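Uncharacterized aldehyde dehydrogenase AldY (PDB 4DNG) probably oxidises aldehydes to carboxylates with NAD(+) and water, and may help protect cells against stress from ethanol and related compounds. Local coordinates at residues 109-114 and 163-168; 157-162 and 228-233; 388-393 and 399-404. All coordinates share one frame; numbering follows the deposited sequence.

Contacts 1 and 2 share helix 156-169 in the cofactor-binding part of the fold, with centres about 13 Å apart, and a probable hydrogen bond between Ser163 OG and Ser228 OG (2.6 Å) joins them. Contact 1 is buried and purely apolar, helix against helix. Contact 2 lies near the centre of the chain, yet its touching residues are partly exposed; there the same helix meets the end of strand 226-231, and a methyl contact is mixed with a guanidinium near a hydroxyl. Contact 3, about 36 Å from contact 1 between centres, belongs to the second large sheet. It is partly buried and largely apolar, though its methionine also meets a backbone carbonyl oxygen.

Contact 1. Residues 109-114 and 163-168; sequences IAILDE and SIAPAI
Asp113 N makes the shortest backbone hydrogen bond of the two segments, 2.8 Å to Ile109 O, in the helical turn that carries Ile111 and Leu112 against Ala165. Helix 98-118 here packs on helix 156-169, the crossover helix between parallel strands 135-150 and 173-177 of the Rossmann-like NAD-binding fold. No hydrogen bond joins 109-114 to 163-168. The small Ala165 lets the backbones come close, with Leu112 CA 6.1 Å from Ala165 CA. Its CB points at helix 98-118 and receives two side chains: the CD2 branch of Leu112 touches it at 3.7 Å, and CG2 of Ile111 lies 4.1 Å from the same Ala165 CB. Ile111 holds CG2 opposite the backbone N and CG1 beside it (chi1 -71°), which puts one branch on Ala165 and sends the other toward Asn158. Leu112 is buried further by Leu72 and Leu79 of helix 65-81 and by Phe194 of helix 183-196, while Asp113 is tied to Arg76 by a salt bridge. Next to Ala165, Pro166 has no N-H to give to the preceding turn, and helix 156-169 is kinked there; Pro166 CD sits 3.7 Å from both Met161 O and Arg162 O.

Contact 2. Residues 157-162 and 228-233; sequences MNLSMR and SFTGST
With CG of Leu159 opposite the carbonyl carbon (chi1 -68°) and the chain running straight on to CD1 (chi2 -178°), the leucine reaches Thr230. Leu159 CD1 packs 3.5 Å from Thr230 CG2 and 3.9 Å from Thr230 CB, the two side chains crossing at about a right angle. One turn on, Arg162 bends at chi3 (62°) and brings NH1 to 3.6 Å from Thr230 OG1, an oblique approach that makes no hydrogen bond. Thr230 thus presents its methyl to the leucine and its hydroxyl to the arginine. Arg162 NH2 also forms a long, weak ion pair with Glu253, a predicted active-site residue, so the contact borders the probable catalytic centre. Thr230 directly precedes Gly231, Ser232 and Thr233, part of the NAD(+) site inferred by similarity; Ser232 is the N-cap of helix 233-246, as in a Rossmann-like cofactor site. In the fold, helix 156-169 covers one side of strand 226-231, which is hydrogen-bonded between strands 135-150 and 249-254, while Phe229 points to the other side and packs on Val235 and Ile239 of helix 233-246.

Contact 3. Residues 388-393 and 399-404; sequences TIIKAG and IDMAND
Met401, on helix 395-403, meets Ile390, Lys391 and Ala392 of strand 386-392 and carries the whole contact from its side. Strand and helix form the first two elements of a beta-alpha-beta crossover that ends in strand 410-414 of the same sheet. The axes of 388-392 and 399-403 approach to 9.8 Å, their directions 136° apart. Along the second segment, Ile399 O accepts Asn403 N (3.1 Å) within the helix, and the carboxylate of Asp400 takes a hydrogen bond from Gln396 NE2 a turn back. Met401 follows. Its CG stands opposite the carbonyl carbon (chi1 -72°), and an extended chain beyond CG carries the sulfur across to the strand. Met401 SD rests 3.8 Å from CG2 of Ile390 and 4.3 Å from Ala392 CB. The terminal Met401 CE lies 3.5 Å from the backbone oxygen Lys391 O. Ile390 and Ala392 point toward the helix, while Lys391 turns away and makes a cation-pi contact with Tyr300. The carbonyl oxygen Met401 O is gripped by Asn373 ND2 and Arg292 NH2, which hold the backbone carrying this side chain. Ala402 then faces Ile294 of strand 290-296. Asn403 fastens the end of the helix, its ND2 bonding to Gln427 O and its OD1 to Asp429 N, and Asp404 leaves the helical conformation. With an alanine in place of Met401, the helix would probably lose its reach to the strand, leaving a gap beside Ile390 CG2 and Ala392 CB. No hydrogen bond or charge pair links the two segments; the fit rests mainly on dispersion and shape, supplied by one long, flexible thioether that also lies against the Lys391 carbonyl oxygen.

Contact 1. Residues 109-114 and 163-168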
loop_
_atom_site.group_PDB
_atom_site.type_symbol
_atom_site.label_atom_id
_atom_site.label_comp_id
_atom_site.label_asym_id
_atom_site.label_seq_id
_atom_site.Cartn_x
_atom_site.Cartn_y
_atom_site.Cartn_z
ATOM N N ILE A 109 5.375 -13.363 22.732
ATOM C CA ILE A 109 6.628 -12.984 23.359
ATOM C C ILE A 109 7.745 -12.790 22.324
ATOM O O ILE A 109 8.483 -11.786 22.356
ATOM C CB ILE A 109 7.020 -14.053 24.394
ATOM C CG1 ILE A 109 6.090 -13.948 25.611
ATOM C CG2 ILE A 109 8.498 -13.962 24.766
ATOM C CD1 ILE A 109 5.950 -15.232 26.406
ATOM N N ALA A 110 7.877 -13.748 21.408
ATOM C CA ALA A 110 8.834 -13.596 20.312
ATOM C C ALA A 110 8.653 -12.240 19.602
ATOM O O ALA A 110 9.615 -11.483 19.450
ATOM C CB ALA A 110 8.740 -14.758 19.333
ATOM N N ILE A 111 7.419 -11.919 19.228
ATOM C CA ILE A 111 7.113 -10.623 18.605
ATOM C C ILE A 111 7.594 -9.423 19.444
ATOM O O ILE A 111 8.173 -8.477 18.903
ATOM C CB ILE A 111 5.618 -10.506 18.285
ATOM C CG1 ILE A 111 5.256 -11.429 17.128
ATOM C CG2 ILE A 111 5.235 -9.081 17.938
ATOM C CD1 ILE A 111 3.798 -11.839 17.116
ATOM N N LEU A 112 7.374 -9.460 20.759
ATOM C CA LEU A 112 7.880 -8.385 21.616
ATOM C C LEU A 112 9.414 -8.340 21.662
ATOM O O LEU A 112 10.006 -7.263 21.647
ATOM C CB LEU A 112 7.281 -8.443 23.025
ATOM C CG LEU A 112 5.895 -7.824 23.201
ATOM C CD1 LEU A 112 5.289 -8.258 24.524
ATOM C CD2 LEU A 112 5.957 -6.303 23.115
ATOM N N ASP A 113 10.049 -9.510 21.707
ATOM C CA ASP A 113 11.513 -9.605 21.641
ATOM C C ASP A 113 12.033 -8.973 20.349
ATOM O O ASP A 113 13.069 -8.325 20.343
ATOM C CB ASP A 113 11.964 -11.070 21.712
ATOM C CG ASP A 113 11.819 -11.682 23.111
ATOM O OD1 ASP A 113 11.646 -10.924 24.093
ATOM O OD2 ASP A 113 11.875 -12.937 23.226
ATOM N N GLU A 114 11.291 -9.151 19.257
ATOM C CA GLU A 114 11.733 -8.704 17.945
ATOM C C GLU A 114 11.616 -7.193 17.850
ATOM O O GLU A 114 12.544 -6.531 17.383
ATOM C CB GLU A 114 10.982 -9.437 16.833
ATOM C CG GLU A 114 11.437 -9.116 15.409
ATOM C CD GLU A 114 12.870 -9.540 15.090
ATOM O OE1 GLU A 114 13.336 -10.594 15.590
ATOM O OE2 GLU A 114 13.538 -8.815 14.317
ATOM N N SER A 163 0.471 -6.407 15.536
ATOM C CA SER A 163 0.305 -5.013 15.148
ATOM C C SER A 163 0.577 -4.053 16.281
ATOM O O SER A 163 1.095 -2.950 16.069
ATOM C CB SER A 163 -1.081 -4.752 14.566
ATOM O OG SER A 163 -1.278 -5.592 13.452
ATOM N N ILE A 164 0.201 -4.450 17.483
ATOM C CA ILE A 164 0.397 -3.588 18.634
ATOM C C ILE A 164 1.895 -3.285 18.858
ATOM O O ILE A 164 2.295 -2.120 18.966
ATOM C CB ILE A 164 -0.289 -4.178 19.878
ATOM C CG1 ILE A 164 -1.811 -4.079 19.709
ATOM C CG2 ILE A 164 0.218 -3.495 21.130
ATOM C CD1 ILE A 164 -2.621 -4.958 20.639
ATOM N N ALA A 165 2.731 -4.315 18.856
ATOM C CA ALA A 165 4.120 -4.121 19.319
ATOM C C ALA A 165 5.014 -3.285 18.369
ATOM O O ALA A 165 5.699 -2.374 18.815
ATOM C CB ALA A 165 4.766 -5.456 19.696
ATOM N N PRO A 166 5.006 -3.583 17.056
ATOM C CA PRO A 166 5.704 -2.660 16.143
ATOM C C PRO A 166 5.150 -1.229 16.171
ATOM O O PRO A 166 5.916 -0.264 16.181
ATOM C CB PRO A 166 5.479 -3.280 14.761
ATOM C CG PRO A 166 4.524 -4.419 14.960
ATOM C CD PRO A 166 4.638 -4.842 16.389
ATOM N N ALA A 167 3.829 -1.094 16.202
ATOM C CA ALA A 167 3.207 0.219 16.285
ATOM C C ALA A 167 3.803 1.041 17.422
ATOM O O ALA A 167 4.318 2.146 17.214
ATOM C CB ALA A 167 1.713 0.078 16.484
ATOM N N ILE A 168 3.721 0.490 18.627
ATOM C CA ILE A 168 4.228 1.170 19.803
ATOM C C ILE A 168 5.761 1.352 19.763
ATOM O O ILE A 168 6.273 2.399 20.151
ATOM C CB ILE A 168 3.752 0.461 21.087
ATOM C CG1 ILE A 168 2.258 0.745 21.282
ATOM C CG2 ILE A 168 4.594 0.884 22.291
ATOM C CD1 ILE A 168 1.563 -0.236 22.200
#

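Contact 2. Residues 157-162 and 228-233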
loop_
_atom_site.group_PDB
_atom_site.type_symbol
_atom_site.label_atom_id
_atom_site.label_comp_id
_atom_site.label_asym_id
_atom_site.label_seq_id
_atom_site.Cartn_x
_atom_site.Cartn_y
_atom_site.Cartn_z
ATOM N N MET A 157 -4.330 -13.366 20.294
ATOM C CA MET A 157 -3.278 -12.653 21.006
ATOM C C MET A 157 -2.049 -12.425 20.120
ATOM O O MET A 157 -1.488 -11.319 20.051
ATOM C CB MET A 157 -2.888 -13.389 22.280
ATOM C CG MET A 157 -1.720 -12.715 22.973
ATOM S SD MET A 157 -1.277 -13.356 24.585
ATOM C CE MET A 157 -2.733 -12.987 25.568
ATOM N N ASN A 158 -1.645 -13.485 19.437
ATOM C CA ASN A 158 -0.543 -13.422 18.516
ATOM C C ASN A 158 -0.768 -12.334 17.450
ATOM O O ASN A 158 0.093 -11.466 17.256
ATOM C CB ASN A 158 -0.364 -14.814 17.906
ATOM C CG ASN A 158 0.611 -14.839 16.762
ATOM O OD1 ASN A 158 1.786 -14.526 16.927
ATOM N ND2 ASN A 158 0.129 -15.233 15.588
ATOM N N LEU A 159 -1.929 -12.362 16.792
ATOM C CA LEU A 159 -2.218 -11.444 15.686
ATOM C C LEU A 159 -2.379 -9.997 16.133
ATOM O O LEU A 159 -1.883 -9.104 15.475
ATOM C CB LEU A 159 -3.463 -11.895 14.885
ATOM C CG LEU A 159 -3.334 -13.196 14.071
ATOM C CD1 LEU A 159 -4.602 -13.508 13.286
ATOM C CD2 LEU A 159 -2.128 -13.183 13.133
ATOM N N SER A 160 -3.095 -9.778 17.234
ATOM C CA SER A 160 -3.156 -8.484 17.873
ATOM C C SER A 160 -1.739 -7.931 18.126
ATOM O O SER A 160 -1.408 -6.814 17.702
ATOM C CB SER A 160 -3.953 -8.579 19.192
ATOM O OG SER A 160 -5.310 -8.947 18.943
ATOM N N MET A 161 -0.895 -8.704 18.804
ATOM C CA MET A 161 0.430 -8.201 19.160
ATOM C C MET A 161 1.287 -7.999 17.897
ATOM O O MET A 161 2.204 -7.168 17.867
ATOM C CB MET A 161 1.100 -9.157 20.134
ATOM C CG MET A 161 2.450 -8.715 20.635
ATOM S SD MET A 161 2.130 -7.328 21.706
ATOM C CE MET A 161 1.565 -8.190 23.177
ATOM N N ARG A 162 0.961 -8.724 16.831
ATOM C CA ARG A 162 1.677 -8.533 15.564
ATOM C C ARG A 162 1.486 -7.112 15.045
ATOM O O ARG A 162 2.274 -6.650 14.231
ATOM C CB ARG A 162 1.278 -9.567 14.519
ATOM C CG ARG A 162 2.260 -9.698 13.380
ATOM C CD ARG A 162 1.632 -10.414 12.196
ATOM N NE ARG A 162 0.490 -9.668 11.677
ATOM C CZ ARG A 162 -0.463 -10.198 10.916
ATOM N NH1 ARG A 162 -1.475 -9.451 10.489
ATOM N NH2 ARG A 162 -0.412 -11.481 10.591
ATOM N N SER A 228 -4.984 -2.315 10.078
ATOM C CA SER A 228 -4.433 -3.649 10.188
ATOM C C SER A 228 -5.622 -4.596 10.428
ATOM O O SER A 228 -6.385 -4.385 11.363
ATOM C CB SER A 228 -3.447 -3.664 11.366
ATOM O OG SER A 228 -2.928 -4.955 11.576
ATOM N N PHE A 229 -5.794 -5.610 9.574
ATOM C CA PHE A 229 -6.949 -6.520 9.633
ATOM C C PHE A 229 -6.567 -7.956 9.272
ATOM O O PHE A 229 -5.784 -8.187 8.341
ATOM C CB PHE A 229 -8.063 -6.020 8.687
ATOM C CG PHE A 229 -9.264 -6.951 8.571
ATOM C CD1 PHE A 229 -10.233 -6.998 9.568
ATOM C CD2 PHE A 229 -9.442 -7.747 7.446
ATOM C CE1 PHE A 229 -11.338 -7.847 9.465
ATOM C CE2 PHE A 229 -10.544 -8.591 7.328
ATOM C CZ PHE A 229 -11.492 -8.646 8.347
ATOM N N THR A 230 -7.123 -8.909 10.019
ATOM C CA THR A 230 -7.093 -10.334 9.679
ATOM C C THR A 230 -8.527 -10.897 9.767
ATOM O O THR A 230 -9.193 -10.698 10.777
ATOM C CB THR A 230 -6.140 -11.129 10.601
ATOM O OG1 THR A 230 -4.787 -10.777 10.306
ATOM C CG2 THR A 230 -6.292 -12.616 10.356
ATOM N N GLY A 231 -8.984 -11.586 8.710
ATOM C CA GLY A 231 -10.389 -11.998 8.549
ATOM C C GLY A 231 -10.776 -12.407 7.128
ATOM O O GLY A 231 -9.920 -12.803 6.322
ATOM N N SER A 232 -12.068 -12.367 6.810
ATOM C CA SER A 232 -12.530 -12.885 5.494
ATOM C C SER A 232 -12.195 -11.944 4.350
ATOM O O SER A 232 -12.059 -10.753 4.543
ATOM C CB SER A 232 -14.045 -13.168 5.481
ATOM O OG SER A 232 -14.792 -11.969 5.683
ATOM N N THR A 233 -12.107 -12.487 3.148
ATOM C CA THR A 233 -11.899 -11.689 1.937
ATOM C C THR A 233 -12.949 -10.579 1.693
ATOM O O THR A 233 -12.593 -9.467 1.292
ATOM C CB THR A 233 -11.784 -12.642 0.754
ATOM O OG1 THR A 233 -10.731 -13.556 1.055
ATOM C CG2 THR A 233 -11.469 -11.918 -0.569
#

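Contact 3. Residues 388-393 and 399-404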
loop_
_atom_site.group_PDB
_atom_site.type_symbol
_atom_site.label_atom_id
_atom_site.label_comp_id
_atom_site.label_asym_id
_atom_site.label_seq_id
_atom_site.Cartn_x
_atom_site.Cartn_y
_atom_site.Cartn_z
ATOM N N THR A 388 -8.161 -32.257 3.283
ATOM C CA THR A 388 -8.489 -32.677 1.927
ATOM C C THR A 388 -7.191 -33.053 1.186
ATOM O O THR A 388 -6.255 -32.251 1.086
ATOM C CB THR A 388 -9.274 -31.580 1.167
ATOM O OG1 THR A 388 -10.399 -31.156 1.947
ATOM C CG2 THR A 388 -9.765 -32.090 -0.173
ATOM N N ILE A 389 -7.141 -34.285 0.691
ATOM C CA ILE A 389 -5.943 -34.789 0.036
ATOM C C ILE A 389 -6.219 -34.893 -1.449
ATOM O O ILE A 389 -7.238 -35.462 -1.872
ATOM C CB ILE A 389 -5.511 -36.171 0.563
ATOM C CG1 ILE A 389 -5.783 -36.320 2.083
ATOM C CG2 ILE A 389 -4.072 -36.468 0.155
ATOM C CD1 ILE A 389 -4.675 -35.880 3.025
ATOM N N ILE A 390 -5.299 -34.328 -2.224
ATOM C CA ILE A 390 -5.416 -34.251 -3.664
ATOM C C ILE A 390 -4.260 -34.981 -4.351
ATOM O O ILE A 390 -3.097 -34.814 -3.987
ATOM C CB ILE A 390 -5.468 -32.779 -4.127
ATOM C CG1 ILE A 390 -6.728 -32.117 -3.565
ATOM C CG2 ILE A 390 -5.391 -32.668 -5.662
ATOM C CD1 ILE A 390 -6.595 -30.626 -3.358
ATOM N N LYS A 391 -4.612 -35.783 -5.351
ATOM C CA LYS A 391 -3.667 -36.531 -6.159
ATOM C C LYS A 391 -3.039 -35.632 -7.231
ATOM O O LYS A 391 -3.746 -34.899 -7.919
ATOM C CB LYS A 391 -4.402 -37.704 -6.821
ATOM C CG LYS A 391 -3.528 -38.746 -7.508
ATOM C CD LYS A 391 -2.873 -39.667 -6.490
ATOM C CE LYS A 391 -2.721 -41.092 -6.994
ATOM N NZ LYS A 391 -3.969 -41.884 -6.798
ATOM N N ALA A 392 -1.713 -35.702 -7.359
ATOM C CA ALA A 392 -0.971 -35.082 -8.471
ATOM C C ALA A 392 -0.210 -36.150 -9.276
ATOM O O ALA A 392 0.422 -37.047 -8.698
ATOM C CB ALA A 392 -0.010 -34.010 -7.952
ATOM N N GLY A 393 -0.295 -36.055 -10.605
ATOM C CA GLY A 393 0.421 -36.953 -11.521
ATOM C C GLY A 393 1.855 -36.540 -11.865
ATOM O O GLY A 393 2.581 -37.300 -12.493
ATOM N N ILE A 399 2.753 -28.368 -8.029
ATOM C CA ILE A 399 3.050 -26.955 -7.866
ATOM C C ILE A 399 2.019 -26.107 -8.617
ATOM O O ILE A 399 1.575 -25.079 -8.094
ATOM C CB ILE A 399 4.491 -26.629 -8.318
ATOM C CG1 ILE A 399 5.510 -27.593 -7.663
ATOM C CG2 ILE A 399 4.836 -25.163 -8.062
ATOM C CD1 ILE A 399 5.539 -27.641 -6.145
ATOM N N ASP A 400 1.615 -26.543 -9.817
ATOM C CA ASP A 400 0.496 -25.889 -10.523
ATOM C C ASP A 400 -0.788 -25.866 -9.668
ATOM O O ASP A 400 -1.385 -24.799 -9.469
ATOM C CB ASP A 400 0.226 -26.528 -11.888
ATOM C CG ASP A 400 1.339 -26.263 -12.892
ATOM O OD1 ASP A 400 2.186 -25.376 -12.628
ATOM O OD2 ASP A 400 1.376 -26.949 -13.943
ATOM N N MET A 401 -1.185 -27.030 -9.148
ATOM C CA MET A 401 -2.364 -27.154 -8.275
ATOM C C MET A 401 -2.305 -26.261 -7.036
ATOM O O MET A 401 -3.344 -25.767 -6.570
ATOM C CB MET A 401 -2.578 -28.612 -7.854
ATOM C CG MET A 401 -3.088 -29.516 -8.961
ATOM S SD MET A 401 -3.225 -31.226 -8.409
ATOM C CE MET A 401 -4.559 -31.833 -9.458
ATOM N N ALA A 402 -1.092 -26.055 -6.512
ATOM C CA ALA A 402 -0.859 -25.184 -5.345
ATOM C C ALA A 402 -1.081 -23.714 -5.684
ATOM O O ALA A 402 -1.580 -22.957 -4.857
ATOM C CB ALA A 402 0.542 -25.389 -4.791
ATOM N N ASN A 403 -0.669 -23.341 -6.879
ATOM C CA ASN A 403 -0.863 -22.016 -7.411
ATOM C C ASN A 403 -2.315 -21.662 -7.638
ATOM O O ASN A 403 -2.726 -20.550 -7.395
ATOM C CB ASN A 403 -0.073 -21.853 -8.699
ATOM C CG ASN A 403 1.284 -21.246 -8.470
ATOM O OD1 ASN A 403 1.464 -20.435 -7.582
ATOM N ND2 ASN A 403 2.243 -21.632 -9.283
ATOM N N ASP A 404 -3.101 -22.616 -8.089
ATOM C CA ASP A 404 -4.432 -22.316 -8.575
ATOM C C ASP A 404 -5.381 -22.155 -7.410
ATOM O O ASP A 404 -6.133 -23.052 -7.075
ATOM C CB ASP A 404 -4.905 -23.458 -9.476
ATOM C CG ASP A 404 -6.405 -23.511 -9.622
ATOM O OD1 ASP A 404 -7.080 -22.602 -9.121
ATOM O OD2 ASP A 404 -6.906 -24.462 -10.250
#